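Long-range contacts in Blo t 1 allergen (Blomia tropicalis, PDB 5JT8), which probably cleaves peptide bonds as a papain-family cysteine protease, and is a mite allergen with limited antibody cross-reactivity to Der p 1: residues 68-73 with 260-266; 200-205 with 217-221; 270-276 with 316-322. All blocks are in the same frame, centred on the assembly; numbering follows the deposited sequence.

Contact 1: 68-73 with 260-266; sequences VEYAIN and YFRNLGN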
# COMPACT_ATOMS: atom_id res chain seq x y z
N VAL A 68 -16.22 14.41 1.37
CA VAL A 68 -15.16 13.46 1.66
C VAL A 68 -14.65 13.71 3.06
O VAL A 68 -14.38 14.85 3.44
CB VAL A 68 -14.00 13.56 0.64
CG1 VAL A 68 -12.88 12.63 1.04
CG2 VAL A 68 -14.49 13.24 -0.78
N GLU A 69 -14.54 12.64 3.84
CA GLU A 69 -14.08 12.73 5.21
C GLU A 69 -12.55 12.69 5.28
O GLU A 69 -11.92 11.86 4.62
CB GLU A 69 -14.66 11.58 6.02
CG GLU A 69 -14.16 11.49 7.44
CD GLU A 69 -14.58 10.19 8.11
OE1 GLU A 69 -14.74 9.18 7.39
OE2 GLU A 69 -14.75 10.18 9.35
N TYR A 70 -11.97 13.61 6.05
CA TYR A 70 -10.53 13.55 6.35
C TYR A 70 -10.33 13.48 7.86
O TYR A 70 -11.15 14.00 8.63
CB TYR A 70 -9.79 14.74 5.76
CG TYR A 70 -9.96 14.86 4.27
CD1 TYR A 70 -9.20 14.07 3.41
CD2 TYR A 70 -10.89 15.73 3.71
CE1 TYR A 70 -9.36 14.15 2.05
CE2 TYR A 70 -11.05 15.82 2.34
CZ TYR A 70 -10.28 15.02 1.52
OH TYR A 70 -10.42 15.08 0.15
N ALA A 71 -9.24 12.84 8.31
CA ALA A 71 -9.01 12.67 9.74
C ALA A 71 -7.55 12.41 10.11
O ALA A 71 -6.83 11.69 9.41
CB ALA A 71 -9.88 11.54 10.28
N ILE A 72 -7.14 13.02 11.22
CA ILE A 72 -5.90 12.73 11.92
C ILE A 72 -5.62 11.23 12.03
O ILE A 72 -6.54 10.43 12.22
CB ILE A 72 -5.94 13.33 13.35
CG1 ILE A 72 -6.11 14.84 13.28
CG2 ILE A 72 -4.70 12.94 14.15
CD1 ILE A 72 -5.01 15.53 12.50
N ASN A 73 -4.35 10.84 11.89
CA ASN A 73 -3.94 9.48 12.20
C ASN A 73 -2.55 9.45 12.81
O ASN A 73 -1.95 10.50 13.09
CB ASN A 73 -3.98 8.62 10.94
CG ASN A 73 -3.22 9.25 9.79
OD1 ASN A 73 -1.99 9.41 9.85
ND2 ASN A 73 -3.94 9.62 8.73
N TYR A 260 -4.41 14.74 0.74
CA TYR A 260 -5.77 14.21 0.62
C TYR A 260 -5.78 12.69 0.82
O TYR A 260 -6.62 12.16 1.55
CB TYR A 260 -6.37 14.57 -0.74
CG TYR A 260 -6.53 16.07 -0.94
CD1 TYR A 260 -5.47 16.84 -1.41
CD2 TYR A 260 -7.73 16.72 -0.65
CE1 TYR A 260 -5.60 18.21 -1.59
CE2 TYR A 260 -7.86 18.09 -0.82
CZ TYR A 260 -6.80 18.83 -1.30
OH TYR A 260 -6.93 20.19 -1.47
N PHE A 261 -4.86 12.00 0.18
CA PHE A 261 -4.79 10.56 0.35
C PHE A 261 -4.37 10.22 1.78
O PHE A 261 -4.93 9.34 2.42
CB PHE A 261 -3.83 9.91 -0.64
CG PHE A 261 -3.82 8.42 -0.55
CD1 PHE A 261 -4.79 7.67 -1.21
CD2 PHE A 261 -2.89 7.77 0.24
CE1 PHE A 261 -4.81 6.30 -1.11
CE2 PHE A 261 -2.90 6.40 0.36
CZ PHE A 261 -3.86 5.66 -0.33
N ARG A 262 -3.36 10.95 2.27
CA ARG A 262 -2.83 10.79 3.62
C ARG A 262 -3.91 10.73 4.70
O ARG A 262 -3.91 9.84 5.56
CB ARG A 262 -1.87 11.94 3.93
CG ARG A 262 -1.15 11.87 5.25
CD ARG A 262 -0.08 12.95 5.31
NE ARG A 262 0.50 13.06 6.64
CZ ARG A 262 1.46 13.92 6.97
NH1 ARG A 262 1.96 14.76 6.07
NH2 ARG A 262 1.92 13.94 8.22
N ASN A 263 -4.84 11.66 4.64
CA ASN A 263 -5.84 11.79 5.69
C ASN A 263 -7.20 11.26 5.33
O ASN A 263 -8.17 11.50 6.04
CB ASN A 263 -5.96 13.26 6.10
CG ASN A 263 -4.72 13.76 6.77
OD1 ASN A 263 -4.49 13.48 7.95
ND2 ASN A 263 -3.91 14.51 6.03
N LEU A 264 -7.26 10.52 4.22
CA LEU A 264 -8.53 10.00 3.71
C LEU A 264 -9.30 9.18 4.74
O LEU A 264 -8.73 8.32 5.41
CB LEU A 264 -8.28 9.14 2.47
CG LEU A 264 -9.50 8.63 1.71
CD1 LEU A 264 -10.40 9.79 1.31
CD2 LEU A 264 -9.06 7.85 0.47
N GLY A 265 -10.59 9.48 4.89
CA GLY A 265 -11.51 8.64 5.62
C GLY A 265 -12.56 8.07 4.67
O GLY A 265 -12.21 7.48 3.64
N ASN A 266 -13.83 8.25 4.99
CA ASN A 266 -14.92 7.90 4.08
C ASN A 266 -15.01 8.85 2.88
O ASN A 266 -14.59 10.01 2.96
CB ASN A 266 -16.26 7.91 4.82
CG ASN A 266 -16.46 6.68 5.70
OD1 ASN A 266 -16.84 5.61 5.22
ND2 ASN A 266 -16.23 6.84 6.99
O HOH W 1 -6.97 9.16 7.91
O HOH W 2 -0.83 11.73 8.63
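Glu69 sets its CG anti to the backbone N (chi1 175°) and stays extended, laying its carboxylate alongside Asn266, whose CG swings back beside its own N. The pair sits where the propeptide meets the protease of a papain-like proenzyme: 68-73 runs antiparallel to the loop after helix 259-262, consistent with the propeptide-binding loop of related zymogens. Glu69 OE1 takes Asn266 N on its anti side at 2.7 Å and Asn266 ND2 on its syn side at 2.8 Å, with carboxylate and amide planes 16° apart. Backbone bonds continue the line around a single antiparallel bridge: Glu69 N to Asn266 O, Gly265 N to Glu69 O and, at 2.8 Å, Ala71 N to Asn263 O. Asn263 O also receives the CA-H of Tyr70. Beside the bridge Tyr260 turns its ring edge toward the face of Tyr70 in an offset edge-to-face pair, centroids 5.9 Å apart. Trp58 of propeptide helix 42-62 also pairs edge-to-face with Tyr260. Arg262 NH2 bonds to Met78 O, and a water joins Arg262 NE to Asn73 OD1, already bonded to Tyr75 N; Asn73 ND2 makes a weak 3.2 Å bond to Arg262 O.

Contact 2: 200-205 with 217-221; sequences VEERNY and DVEGQ. Unlike the reference sequence in segment 200-205: Arg203 (reference Glu).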
# COMPACT_ATOMS: atom_id res chain seq x y z
N VAL A 200 7.26 -17.68 5.50
CA VAL A 200 6.60 -18.38 6.59
C VAL A 200 5.48 -17.47 7.10
O VAL A 200 5.41 -16.30 6.74
CB VAL A 200 7.56 -18.73 7.76
CG1 VAL A 200 8.65 -19.69 7.30
CG2 VAL A 200 8.14 -17.47 8.39
N GLU A 201 4.63 -18.02 7.96
CA GLU A 201 3.55 -17.22 8.54
C GLU A 201 4.06 -16.24 9.58
O GLU A 201 5.13 -16.43 10.18
CB GLU A 201 2.49 -18.12 9.16
CG GLU A 201 1.54 -18.77 8.18
CD GLU A 201 0.81 -19.93 8.83
OE1 GLU A 201 1.47 -20.96 9.12
OE2 GLU A 201 -0.42 -19.81 9.08
N GLU A 202 3.26 -15.20 9.79
CA GLU A 202 3.47 -14.21 10.84
C GLU A 202 3.90 -14.79 12.19
O GLU A 202 4.82 -14.27 12.83
CB GLU A 202 2.18 -13.39 11.01
CG GLU A 202 2.25 -12.35 12.10
CD GLU A 202 3.19 -11.21 11.77
OE1 GLU A 202 3.51 -11.04 10.58
OE2 GLU A 202 3.60 -10.49 12.69
N ARG A 203 3.25 -15.87 12.63
CA ARG A 203 3.57 -16.53 13.90
C ARG A 203 5.05 -16.85 14.06
O ARG A 203 5.59 -16.80 15.16
CB ARG A 203 2.81 -17.85 14.06
CG ARG A 203 1.30 -17.80 14.16
CD ARG A 203 0.75 -19.18 13.78
NE ARG A 203 1.59 -20.24 14.34
CZ ARG A 203 1.94 -21.35 13.70
NH1 ARG A 203 1.53 -21.58 12.45
NH2 ARG A 203 2.71 -22.25 14.31
N ASN A 204 5.68 -17.23 12.96
CA ASN A 204 7.02 -17.77 13.01
C ASN A 204 8.09 -16.70 12.77
O ASN A 204 9.26 -16.91 13.07
CB ASN A 204 7.16 -18.90 12.00
CG ASN A 204 6.41 -20.15 12.43
OD1 ASN A 204 5.53 -20.63 11.72
ND2 ASN A 204 6.76 -20.67 13.59
N TYR A 205 7.68 -15.55 12.23
CA TYR A 205 8.63 -14.46 12.00
C TYR A 205 7.82 -13.18 12.17
O TYR A 205 7.40 -12.58 11.18
CB TYR A 205 9.25 -14.55 10.58
CG TYR A 205 10.53 -13.75 10.34
CD1 TYR A 205 10.74 -12.54 10.99
CD2 TYR A 205 11.59 -14.28 9.60
CE1 TYR A 205 11.90 -11.82 10.82
CE2 TYR A 205 12.78 -13.56 9.40
CZ TYR A 205 12.93 -12.33 10.03
OH TYR A 205 14.10 -11.61 9.86
N ASP A 217 16.96 -19.63 8.90
CA ASP A 217 16.66 -20.94 9.49
C ASP A 217 15.39 -20.87 10.34
O ASP A 217 15.30 -21.48 11.41
CB ASP A 217 17.82 -21.50 10.33
CG ASP A 217 18.15 -20.65 11.55
OD1 ASP A 217 18.39 -19.44 11.40
OD2 ASP A 217 18.15 -21.20 12.67
N VAL A 218 14.42 -20.10 9.86
CA VAL A 218 13.08 -20.13 10.43
C VAL A 218 12.36 -21.29 9.80
O VAL A 218 12.26 -21.37 8.57
CB VAL A 218 12.28 -18.85 10.16
CG1 VAL A 218 11.01 -18.85 11.00
CG2 VAL A 218 13.11 -17.63 10.46
N GLU A 219 11.84 -22.20 10.61
CA GLU A 219 11.02 -23.24 10.01
C GLU A 219 9.56 -22.84 10.13
O GLU A 219 9.22 -21.74 10.61
CB GLU A 219 11.29 -24.62 10.65
CG GLU A 219 11.04 -25.76 9.65
CD GLU A 219 11.18 -27.14 10.25
OE1 GLU A 219 11.12 -27.25 11.49
OE2 GLU A 219 11.36 -28.11 9.47
N GLY A 220 8.68 -23.72 9.68
CA GLY A 220 7.29 -23.38 9.54
C GLY A 220 7.03 -23.62 8.09
O GLY A 220 7.96 -23.64 7.28
N GLN A 221 5.77 -23.83 7.74
CA GLN A 221 5.44 -24.02 6.34
C GLN A 221 5.76 -22.74 5.57
O GLN A 221 5.67 -21.64 6.12
CB GLN A 221 3.97 -24.39 6.20
CG GLN A 221 3.58 -24.74 4.79
CD GLN A 221 2.48 -25.76 4.76
OE1 GLN A 221 2.28 -26.49 5.74
NE2 GLN A 221 1.77 -25.84 3.64
O HOH W 3 4.67 -20.62 8.48
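Val218 packs its two methyls against different neighbours in 200-205, and it has the largest share in this meeting between two loop segments of the largely helical L domain of the papain fold. With CG1 anti to the backbone N (chi1 -169°), that methyl faces Val200 CG2 at 4.1 Å and comes within 3.3 Å of Asn204 O. CG2 goes to the tyrosine, 3.8 Å from Tyr205 CD2, with the two side chains crossing at about a right angle. Tyr205 is held from its far end, where its OH bonds to Asp167 of helix 162-168; the Cys168-Cys214 disulfide ties the same helix to the chain just before 217-221. No direct classical hydrogen bond links the segments. The backbones make a nearly straight CA-H...O contact, 3.4 Å from Val200 CA to Gln221 O and 161° at the hydrogen. Gly220 has its CA 3.9 Å from Asn204 OD1. The polar link runs through solvent: a water accepts from Glu201 N at 2.7 Å and lies within bonding distance of both Glu201 OE1 and Gln221 O, 2.8 Å from the latter.

Contact 3: 270-276 with 316-322; sequences RGVAYND and ERGHNSL. With NO3 (nitrate ion), chain J; NO3 (nitrate ion), chain H.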
# COMPACT_ATOMS: atom_id res chain seq x y z
N ARG A 270 -11.87 12.67 -5.32
CA ARG A 270 -11.92 13.13 -6.71
C ARG A 270 -10.95 14.29 -6.94
O ARG A 270 -10.60 15.01 -6.00
CB ARG A 270 -13.33 13.60 -7.08
CG ARG A 270 -14.40 12.53 -7.11
CD ARG A 270 -15.66 13.07 -7.80
NE ARG A 270 -16.10 14.32 -7.20
CZ ARG A 270 -17.11 15.06 -7.66
NH1 ARG A 270 -17.79 14.67 -8.74
NH2 ARG A 270 -17.45 16.18 -7.05
N GLY A 271 -10.55 14.47 -8.19
CA GLY A 271 -9.75 15.62 -8.59
C GLY A 271 -8.38 15.77 -7.93
O GLY A 271 -7.88 16.87 -7.81
N VAL A 272 -7.78 14.67 -7.50
CA VAL A 272 -6.46 14.77 -6.87
C VAL A 272 -5.34 14.22 -7.78
O VAL A 272 -5.41 13.07 -8.24
CB VAL A 272 -6.42 14.03 -5.51
CG1 VAL A 272 -5.00 13.91 -5.00
CG2 VAL A 272 -7.30 14.73 -4.50
N ALA A 273 -4.35 15.07 -8.04
CA ALA A 273 -3.06 14.67 -8.61
C ALA A 273 -3.20 13.82 -9.86
O ALA A 273 -2.73 12.69 -9.91
CB ALA A 273 -2.24 13.91 -7.56
N TYR A 274 -3.87 14.37 -10.86
CA TYR A 274 -4.06 13.70 -12.13
C TYR A 274 -2.72 13.38 -12.78
O TYR A 274 -1.83 14.23 -12.83
CB TYR A 274 -4.91 14.56 -13.06
CG TYR A 274 -6.40 14.52 -12.77
CD1 TYR A 274 -6.89 13.88 -11.63
CD2 TYR A 274 -7.32 15.09 -13.65
CE1 TYR A 274 -8.25 13.84 -11.37
CE2 TYR A 274 -8.68 15.05 -13.39
CZ TYR A 274 -9.13 14.42 -12.25
OH TYR A 274 -10.48 14.37 -12.00
N ASN A 275 -2.57 12.14 -13.26
CA ASN A 275 -1.35 11.71 -13.95
C ASN A 275 -0.08 11.91 -13.12
O ASN A 275 0.97 12.24 -13.66
CB ASN A 275 -1.19 12.45 -15.28
CG ASN A 275 -2.46 12.45 -16.11
OD1 ASN A 275 -3.00 11.39 -16.46
ND2 ASN A 275 -2.97 13.64 -16.41
N ASP A 276 -0.19 11.72 -11.81
CA ASP A 276 0.96 11.90 -10.92
C ASP A 276 2.15 11.00 -11.28
O ASP A 276 2.01 9.78 -11.43
CB ASP A 276 0.55 11.63 -9.49
CG ASP A 276 1.40 12.40 -8.50
OD1 ASP A 276 2.58 12.69 -8.82
OD2 ASP A 276 0.87 12.73 -7.43
N GLU A 316 -11.19 8.11 -7.29
CA GLU A 316 -11.78 8.21 -8.62
C GLU A 316 -10.89 7.60 -9.72
O GLU A 316 -9.68 7.79 -9.72
CB GLU A 316 -12.07 9.68 -8.92
CG GLU A 316 -12.58 9.98 -10.29
CD GLU A 316 -12.80 11.49 -10.50
OE1 GLU A 316 -11.82 12.28 -10.40
OE2 GLU A 316 -13.96 11.87 -10.74
N ARG A 317 -11.51 6.85 -10.63
CA ARG A 317 -10.83 6.31 -11.80
C ARG A 317 -10.74 7.34 -12.92
O ARG A 317 -11.25 8.46 -12.79
CB ARG A 317 -11.55 5.07 -12.33
CG ARG A 317 -11.80 3.99 -11.31
CD ARG A 317 -11.95 2.60 -11.98
NE ARG A 317 -12.96 2.57 -13.05
CZ ARG A 317 -14.25 2.34 -12.85
NH1 ARG A 317 -14.70 2.15 -11.62
NH2 ARG A 317 -15.10 2.33 -13.87
N GLY A 318 -10.09 6.96 -14.02
CA GLY A 318 -10.18 7.73 -15.26
C GLY A 318 -9.12 8.81 -15.46
O GLY A 318 -9.12 9.49 -16.48
N HIS A 319 -8.21 8.96 -14.50
CA HIS A 319 -7.27 10.08 -14.57
C HIS A 319 -5.87 9.78 -14.05
O HIS A 319 -5.11 10.72 -13.81
CB HIS A 319 -7.81 11.27 -13.78
CG HIS A 319 -9.15 11.74 -14.25
ND1 HIS A 319 -9.30 12.53 -15.36
CD2 HIS A 319 -10.39 11.50 -13.77
CE1 HIS A 319 -10.58 12.78 -15.55
NE2 HIS A 319 -11.27 12.17 -14.59
N ASN A 320 -5.54 8.50 -13.91
CA ASN A 320 -4.28 8.10 -13.28
C ASN A 320 -4.05 8.93 -12.04
O ASN A 320 -2.97 9.47 -11.83
CB ASN A 320 -3.09 8.26 -14.25
CG ASN A 320 -1.79 7.70 -13.66
OD1 ASN A 320 -1.83 6.89 -12.72
ND2 ASN A 320 -0.65 8.14 -14.19
N SER A 321 -5.11 9.08 -11.26
CA SER A 321 -5.05 9.89 -10.06
C SER A 321 -3.96 9.36 -9.13
O SER A 321 -3.89 8.15 -8.87
CB SER A 321 -6.41 9.90 -9.36
OG SER A 321 -6.34 10.61 -8.15
N LEU A 322 -3.10 10.26 -8.67
CA LEU A 322 -2.02 9.90 -7.75
C LEU A 322 -1.10 8.79 -8.28
O LEU A 322 -0.48 8.09 -7.50
CB LEU A 322 -2.60 9.46 -6.40
CG LEU A 322 -3.38 10.49 -5.60
CD1 LEU A 322 -4.30 9.79 -4.64
CD2 LEU A 322 -2.44 11.42 -4.84
N NO3 J . -6.95 14.09 -17.13
O1 NO3 J . -7.97 14.84 -17.13
O2 NO3 J . -5.81 14.58 -17.34
O3 NO3 J . -7.08 12.85 -16.90
N NO3 H . -3.49 17.51 -5.72
O1 NO3 H . -4.39 17.84 -6.56
O2 NO3 H . -2.47 16.87 -6.11
O3 NO3 H . -3.61 17.82 -4.49
O HOH W 4 -8.74 11.88 -7.59
O HOH W 5 -0.81 9.66 -16.67
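Tyr274 and His319 form the aromatic part of this contact, an offset stack with ring planes 5° apart and centroids separated by 4.0 Å. The two side chains run the same way. His319 CB, not the imidazole, sits over the middle of the tyrosine ring, 3.4 Å from its centroid in a CH-pi contact, and the imidazole extends over the phenol end, with His319 CG above Tyr274 CZ.

Side-chain hydrogen bonds come next. Tyr274 OH donates to Glu316 OE1 at 3.0 Å, on the syn side but well out of the carboxylate plane, and Gly271 N adds a long, weak bond to the same oxygen. With its OG anti to the backbone N (chi1 176°), Ser321 reaches Val272 O at 2.6 Å and receives a water that itself accepts from Val272 N.

Backbone bonds fasten the type II turn from Ala273 to Asp276 onto the other loop: Leu322 N to Ala273 O, 2.8 Å, and Asn275 N to His319 O. The apolar part is made by Leu322, whose CD2 touches both Val272 CG1 (3.6 Å) and Ala273 CB.

Two nitrates, probably from the crystallisation liquor, bind here. One accepts from Ala273 N; the other bridges the outer side, accepting from His319 ND1 at 2.7 Å and from Asn275 ND2. Nitrate can only accept, so ND1 is the donor in this crystal. Together with the stacked phenol this bond should fix the imidazole's rotation, and in this crystal the anion would probably favour the protonated ring, while Tyr274 OH probably helps keep Glu316 ionised.

In the fold
Contact 1 is the most buried, with six of its twelve touching residues buried and none exposed; contact 3 is mixed, four buried and four exposed, and contact 2, with two of eight buried, lies farthest from the chain's centre. Contact 1 crosses from propeptide to protease, whereas contacts 2 and 3 each close loops within the protease, on opposite sides of that centre. Contacts 1 and 3 adjoin through helix 259-262: Tyr260 packs on Val272 and Phe261 on Leu322, so one helix serves both. Contact 1 uses a single antiparallel bridge and a carboxylate grip, contact 3 a turn with stacked rings, and contact 2, 35 Å or more from both between centres, depends on methyl packing and water.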